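Local coordinates for protein predicted sugar phosphatases of the HAD superfamily (Cytophaga hutchinsonii, PDB 2HX1) that probably hydrolyses sugar phosphates as a magnesium-dependent phosphatase of the HAD superfamily, at residues G46-I51 with R218-I223; G186-I191 with R197-F202. All coordinates share one frame; numbering follows the deposited sequence.

Interaction 1 of 2, residues G46-I51 with R218-I223; sequences GQDYYI and RQKMEI
Asp-48 and the Lys-220/Met-221 pair reach toward each other from opposite directions, bridging a wide gap between backbones: the CA atoms of Asp-48 and Met-221 are 11.0 Å apart. The 218-222 loop also touches a crystal neighbour, a caution on its exact conformation.

The ionic component is one salt bridge. Lys-220 NZ lies 3.3 Å from Asp-48 OD1, and the hydrogen bond within that bridge is weak. Lysine suits this span because, once its first torsion has set CG between the backbone N and the carbonyl carbon (chi1 61°), the rest of the chain runs extended and carries the ammonium across to the carboxylate. Beside the pair a water donates to Asp-48 OD2 over 3.1 Å; its modelled approach to Lys-220 NZ is doubtful because it is too short.

The other carboxylate oxygen meets an apolar group. Met-221, modelled as selenomethionine, bends at its last torsion (chi3 74°) and brings its terminal methyl CE to 3.2 Å from Asp-48 OD2. The flexible, unbranched selenoether chain can turn its tip this way.

The backbones belong to the Rossmann-like core of the HAD fold. Strand 48-53 and strand 228-232, which follows the 218-223 loop, flank strand 16-19 in a parallel sheet, so the contact passes over the start of that central strand. Further along strand 48-53, buried Tyr-50 packs on Ala-213, Met-216 and Leu-217 of helix 208-218.

With one salt bridge, a weak hydrogen bond within it and a water at the carboxylate, the chemistry implies a modest electrostatic tie at the surface, probably sensitive to salt.

Interaction 2 of 2, residues G186-I191 with R197-F202; sequences GVATMI and RRFIRF. With EDO (1,2-ethanediol), chain M.
Ala-188 presses its methyl onto the face of Phe-199: CB stands 4.0 Å from the ring centroid and only 8° off the normal, a CH-pi contact. Ile-191, one helical turn on, meets the ring at its edge, with CG2 3.9 Å from Phe-199 CE1. A small methyl suits the first place, since it can sit directly over the ring centre, while the branched isoleucine lies along the rim. Leu-138 touches all three side chains. An alanine in place of Phe-199 would probably open a gap beneath Ala-188 and leave Ile-191 without its aromatic wall.

Helical segment 186-191 runs nearly antiparallel to strand 199-202 (157°). Its helix, 184-195, belongs to a beta-alpha-beta crossover from strand 164-167, with short strands 172-174 and 180-182 intervening, consistent with a HAD cap domain.

Toward partly exposed Thr-189 the fit becomes polar. Arg-201, extended from CG to NE, sets NH2 3.6 Å from Ala-188 CB; that nitrogen's salt bridge is to Glu-192, while Asn-171 and Gly-185 hold Thr-189 OG1.

Beyond the strand, where Arg-197 is exposed, an ethanediol, probably from the crystallisation liquor, donates O1 to Phe-199 O at 2.7 Å and is also hydrogen-bonded to Thr-269 O of the second subunit.

How the interactions relate
Interactions 1 and 2 lie on opposite sides of the chain's centre, their own centres 33 Å apart and their nearest atoms about 13 Å apart, so neither touches the other. In sequence, interaction 2 is nested within the loop that interaction 1 closes, as expected if a cap is inserted into the HAD core. The magnesium site of Asp-20, Phe-22 and Asp-233 belongs to the core: Asp-20 and Asp-233 directly follow strands 16-19 and 228-232, whereas interaction 1 sits near the opposite ends of these strands. In interaction 2, the Arg-201 side chain is about 9 Å from a bound 4-(2-hydroxyethyl)-1-piperazine ethanesulfonic acid.

Interaction 1 of 2, residues G46-I51 with R218-I223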
loop_
_atom_site.group_PDB
_atom_site.type_symbol
_atom_site.label_atom_id
_atom_site.label_comp_id
_atom_site.label_asym_id
_atom_site.label_seq_id
_atom_site.Cartn_x
_atom_site.Cartn_y
_atom_site.Cartn_z
ATOM N N GLY A 46 26.973 -9.444 37.303
ATOM C CA GLY A 46 27.094 -10.681 36.521
ATOM C C GLY A 46 25.885 -11.007 35.631
ATOM O O GLY A 46 25.456 -12.162 35.532
ATOM N N GLN A 47 25.324 -9.991 34.980
ATOM C CA GLN A 47 24.181 -10.223 34.098
ATOM C C GLN A 47 24.623 -10.182 32.644
ATOM O O GLN A 47 25.304 -9.242 32.197
ATOM C CB GLN A 47 23.069 -9.208 34.345
ATOM C CG GLN A 47 21.969 -9.719 35.252
ATOM C CD GLN A 47 20.908 -8.661 35.488
ATOM O OE1 GLN A 47 19.915 -8.605 34.761
ATOM N NE2 GLN A 47 21.130 -7.792 36.494
ATOM N N ASP A 48 24.225 -11.215 31.922
ATOM C CA ASP A 48 24.529 -11.335 30.504
ATOM C C ASP A 48 23.751 -10.318 29.680
ATOM O O ASP A 48 22.667 -9.852 30.080
ATOM C CB ASP A 48 24.226 -12.759 30.015
ATOM C CG ASP A 48 25.179 -13.781 30.624
ATOM O OD1 ASP A 48 26.395 -13.656 30.351
ATOM O OD2 ASP A 48 24.728 -14.659 31.410
ATOM N N TYR A 49 24.310 -9.979 28.520
ATOM C CA TYR A 49 23.601 -9.158 27.574
ATOM C C TYR A 49 24.140 -9.449 26.172
ATOM O O TYR A 49 25.241 -9.987 26.021
ATOM C CB TYR A 49 23.766 -7.668 27.939
ATOM C CG TYR A 49 25.132 -7.189 27.571
ATOM C CD1 TYR A 49 25.420 -6.817 26.259
ATOM C CD2 TYR A 49 26.167 -7.178 28.512
ATOM C CE1 TYR A 49 26.684 -6.440 25.885
ATOM C CE2 TYR A 49 27.472 -6.774 28.145
ATOM C CZ TYR A 49 27.712 -6.411 26.822
ATOM O OH TYR A 49 28.957 -6.019 26.395
ATOM N N TYR A 50 23.331 -9.123 25.165
ATOM C CA TYR A 50 23.748 -9.065 23.767
ATOM C C TYR A 50 23.221 -7.785 23.188
ATOM O O TYR A 50 22.230 -7.224 23.690
ATOM C CB TYR A 50 23.183 -10.198 22.930
ATOM C CG TYR A 50 23.727 -11.549 23.261
ATOM C CD1 TYR A 50 24.929 -11.997 22.712
ATOM C CD2 TYR A 50 23.034 -12.399 24.119
ATOM C CE1 TYR A 50 25.429 -13.272 23.028
ATOM C CE2 TYR A 50 23.518 -13.633 24.438
ATOM C CZ TYR A 50 24.711 -14.071 23.897
ATOM O OH TYR A 50 25.148 -15.321 24.223
ATOM N N ILE A 51 23.868 -7.347 22.113
ATOM C CA ILE A 51 23.338 -6.311 21.251
ATOM C C ILE A 51 22.772 -7.027 20.033
ATOM O O ILE A 51 23.466 -7.840 19.435
ATOM C CB ILE A 51 24.451 -5.290 20.855
ATOM C CG1 ILE A 51 24.884 -4.498 22.103
ATOM C CG2 ILE A 51 23.971 -4.404 19.730
ATOM C CD1 ILE A 51 26.094 -3.661 21.950
ATOM N N ARG A 218 20.925 -21.044 26.605
ATOM C CA ARG A 218 20.474 -22.339 27.050
ATOM C C ARG A 218 21.601 -23.340 27.228
ATOM O O ARG A 218 21.450 -24.266 28.051
ATOM C CB ARG A 218 19.402 -22.904 26.105
ATOM C CG ARG A 218 18.025 -22.324 26.372
ATOM C CD ARG A 218 16.944 -22.980 25.497
ATOM N NE ARG A 218 16.565 -24.325 25.960
ATOM C CZ ARG A 218 15.741 -24.599 26.986
ATOM N NH1 ARG A 218 15.191 -23.631 27.713
ATOM N NH2 ARG A 218 15.477 -25.876 27.296
ATOM N N GLN A 219 22.717 -23.165 26.499
ATOM C CA GLN A 219 23.872 -24.070 26.648
ATOM C C GLN A 219 24.636 -23.885 27.970
ATOM O O GLN A 219 25.543 -24.677 28.285
ATOM C CB GLN A 219 24.860 -23.926 25.477
ATOM C CG GLN A 219 24.318 -24.420 24.141
ATOM C CD GLN A 219 25.269 -24.111 22.969
ATOM O OE1 GLN A 219 24.828 -23.761 21.865
ATOM N NE2 GLN A 219 26.581 -24.228 23.213
ATOM N N LYS A 220 24.349 -22.822 28.707
ATOM C CA LYS A 220 25.075 -22.568 29.941
ATOM C C LYS A 220 24.186 -22.260 31.149
ATOM O O LYS A 220 24.683 -22.110 32.257
ATOM C CB LYS A 220 26.120 -21.460 29.749
ATOM C CG LYS A 220 25.554 -20.131 29.338
ATOM C CD LYS A 220 26.659 -19.062 29.329
ATOM C CE LYS A 220 26.161 -17.743 28.695
ATOM N NZ LYS A 220 27.087 -16.584 28.944
HETATM N N MSE A 221 22.878 -22.194 30.967
HETATM C CA MSE A 221 22.009 -21.920 32.102
HETATM C C MSE A 221 20.584 -22.337 31.874
HETATM O O MSE A 221 20.152 -22.529 30.740
HETATM C CB MSE A 221 21.998 -20.424 32.424
HETATM C CG MSE A 221 21.241 -19.567 31.411
HETATM SE SE MSE A 221 21.563 -17.633 31.776
HETATM C CE MSE A 221 23.373 -17.579 31.098
ATOM N N GLU A 222 19.836 -22.432 32.967
ATOM C CA GLU A 222 18.389 -22.562 32.875
ATOM C C GLU A 222 17.780 -21.186 32.597
ATOM O O GLU A 222 17.885 -20.264 33.380
ATOM C CB GLU A 222 17.759 -23.146 34.149
ATOM C CG GLU A 222 16.274 -23.439 33.987
ATOM C CD GLU A 222 15.561 -23.751 35.299
ATOM O OE1 GLU A 222 16.016 -23.293 36.377
ATOM O OE2 GLU A 222 14.517 -24.451 35.241
ATOM N N ILE A 223 17.106 -21.077 31.476
ATOM C CA ILE A 223 16.547 -19.814 31.079
ATOM C C ILE A 223 15.323 -20.051 30.230
ATOM O O ILE A 223 15.291 -20.956 29.385
ATOM C CB ILE A 223 17.586 -18.923 30.356
ATOM C CG1 ILE A 223 16.981 -17.540 30.036
ATOM C CG2 ILE A 223 18.159 -19.588 29.113
ATOM C CD1 ILE A 223 18.043 -16.516 29.819
HETATM O O HOH W 1 27.207 -16.502 31.359
#

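Interaction 2 of 2, residues G186-I191 with R197-F202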
loop_
_atom_site.group_PDB
_atom_site.type_symbol
_atom_site.label_atom_id
_atom_site.label_comp_id
_atom_site.label_asym_id
_atom_site.label_seq_id
_atom_site.Cartn_x
_atom_site.Cartn_y
_atom_site.Cartn_z
ATOM N N GLY A 186 15.392 1.921 3.634
ATOM C CA GLY A 186 14.569 2.910 2.942
ATOM C C GLY A 186 14.848 2.901 1.461
ATOM O O GLY A 186 13.943 3.032 0.666
ATOM N N VAL A 187 16.107 2.728 1.087
ATOM C CA VAL A 187 16.452 2.556 -0.318
ATOM C C VAL A 187 15.729 1.335 -0.917
ATOM O O VAL A 187 15.232 1.397 -2.036
ATOM C CB VAL A 187 17.982 2.450 -0.511
ATOM C CG1 VAL A 187 18.359 2.083 -1.974
ATOM C CG2 VAL A 187 18.626 3.742 -0.115
ATOM N N ALA A 188 15.701 0.218 -0.186
ATOM C CA ALA A 188 14.955 -0.956 -0.626
ATOM C C ALA A 188 13.487 -0.592 -0.765
ATOM O O ALA A 188 12.870 -0.935 -1.760
ATOM C CB ALA A 188 15.146 -2.131 0.368
ATOM N N THR A 189 12.933 0.104 0.234
ATOM C CA THR A 189 11.534 0.515 0.208
ATOM C C THR A 189 11.211 1.322 -1.062
ATOM O O THR A 189 10.156 1.130 -1.685
ATOM C CB THR A 189 11.174 1.331 1.480
ATOM O OG1 THR A 189 11.264 0.484 2.636
ATOM C CG2 THR A 189 9.773 1.904 1.388
HETATM N N MSE A 190 12.126 2.226 -1.429
HETATM C CA MSE A 190 11.969 3.070 -2.613
HETATM C C MSE A 190 12.006 2.258 -3.863
HETATM O O MSE A 190 11.224 2.486 -4.775
HETATM C CB MSE A 190 13.100 4.076 -2.677
HETATM C CG MSE A 190 12.963 5.159 -1.636
HETATM SE SE MSE A 190 14.438 6.439 -1.656
HETATM C CE MSE A 190 15.810 5.600 -2.560
ATOM N N ILE A 191 12.955 1.331 -3.941
ATOM C CA ILE A 191 13.026 0.426 -5.078
ATOM C C ILE A 191 11.720 -0.366 -5.199
ATOM O O ILE A 191 11.126 -0.509 -6.285
ATOM C CB ILE A 191 14.208 -0.529 -4.941
ATOM C CG1 ILE A 191 15.546 0.243 -5.061
ATOM C CG2 ILE A 191 14.132 -1.612 -6.030
ATOM C CD1 ILE A 191 16.797 -0.578 -4.553
ATOM N N ARG A 197 6.935 -5.468 -4.088
ATOM C CA ARG A 197 7.700 -6.162 -3.043
ATOM C C ARG A 197 8.620 -7.185 -3.682
ATOM O O ARG A 197 8.237 -7.906 -4.608
ATOM C CB ARG A 197 6.759 -6.876 -2.076
ATOM C CG ARG A 197 7.459 -7.718 -1.009
ATOM C CD ARG A 197 6.579 -7.903 0.224
ATOM N NE ARG A 197 5.355 -8.649 -0.079
ATOM C CZ ARG A 197 5.176 -9.955 0.124
ATOM N NH1 ARG A 197 6.149 -10.701 0.649
ATOM N NH2 ARG A 197 4.009 -10.523 -0.194
ATOM N N ARG A 198 9.833 -7.273 -3.174
ATOM C CA ARG A 198 10.878 -7.937 -3.935
ATOM C C ARG A 198 12.121 -8.262 -3.099
ATOM O O ARG A 198 12.931 -9.089 -3.532
ATOM C CB ARG A 198 11.245 -7.059 -5.159
ATOM C CG ARG A 198 12.385 -7.607 -6.081
ATOM C CD ARG A 198 11.907 -8.743 -6.938
ATOM N NE ARG A 198 12.874 -9.150 -7.961
ATOM C CZ ARG A 198 13.917 -9.937 -7.737
ATOM N NH1 ARG A 198 14.167 -10.374 -6.523
ATOM N NH2 ARG A 198 14.728 -10.266 -8.740
ATOM N N PHE A 199 12.283 -7.608 -1.934
ATOM C CA PHE A 199 13.423 -7.859 -1.055
ATOM C C PHE A 199 13.096 -8.864 0.024
ATOM O O PHE A 199 12.025 -8.830 0.628
ATOM C CB PHE A 199 13.973 -6.574 -0.438
ATOM C CG PHE A 199 14.760 -5.764 -1.403
ATOM C CD1 PHE A 199 14.115 -4.999 -2.368
ATOM C CD2 PHE A 199 16.127 -5.796 -1.391
ATOM C CE1 PHE A 199 14.837 -4.268 -3.301
ATOM C CE2 PHE A 199 16.875 -5.079 -2.339
ATOM C CZ PHE A 199 16.235 -4.314 -3.282
ATOM N N ILE A 200 14.014 -9.808 0.178
ATOM C CA ILE A 200 14.113 -10.625 1.379
ATOM C C ILE A 200 14.730 -9.730 2.436
ATOM O O ILE A 200 15.840 -9.196 2.251
ATOM C CB ILE A 200 15.048 -11.842 1.201
ATOM C CG1 ILE A 200 14.549 -12.785 0.079
ATOM C CG2 ILE A 200 15.122 -12.619 2.534
ATOM C CD1 ILE A 200 15.647 -13.439 -0.755
ATOM N N ARG A 201 14.005 -9.544 3.526
ATOM C CA ARG A 201 14.455 -8.698 4.618
ATOM C C ARG A 201 14.851 -9.528 5.844
ATOM O O ARG A 201 14.081 -10.344 6.299
ATOM C CB ARG A 201 13.326 -7.738 4.979
ATOM C CG ARG A 201 13.198 -6.579 3.954
ATOM C CD ARG A 201 11.948 -5.776 4.148
ATOM N NE ARG A 201 11.880 -4.685 3.172
ATOM C CZ ARG A 201 12.283 -3.431 3.381
ATOM N NH1 ARG A 201 12.803 -3.055 4.550
ATOM N NH2 ARG A 201 12.160 -2.531 2.405
ATOM N N PHE A 202 16.050 -9.304 6.368
ATOM C CA PHE A 202 16.559 -10.054 7.522
ATOM C C PHE A 202 16.632 -9.148 8.715
ATOM O O PHE A 202 16.948 -7.948 8.590
ATOM C CB PHE A 202 17.953 -10.617 7.242
ATOM C CG PHE A 202 17.972 -11.745 6.204
ATOM C CD1 PHE A 202 17.154 -12.856 6.348
ATOM C CD2 PHE A 202 18.832 -11.694 5.126
ATOM C CE1 PHE A 202 17.189 -13.908 5.426
ATOM C CE2 PHE A 202 18.875 -12.739 4.200
ATOM C CZ PHE A 202 18.050 -13.836 4.356
HETATM C C1 EDO M . 9.568 -11.305 -0.610
HETATM O O1 EDO M . 9.901 -10.465 0.505
HETATM C C2 EDO M . 10.740 -11.359 -1.584
HETATM O O2 EDO M . 10.256 -11.183 -2.916
#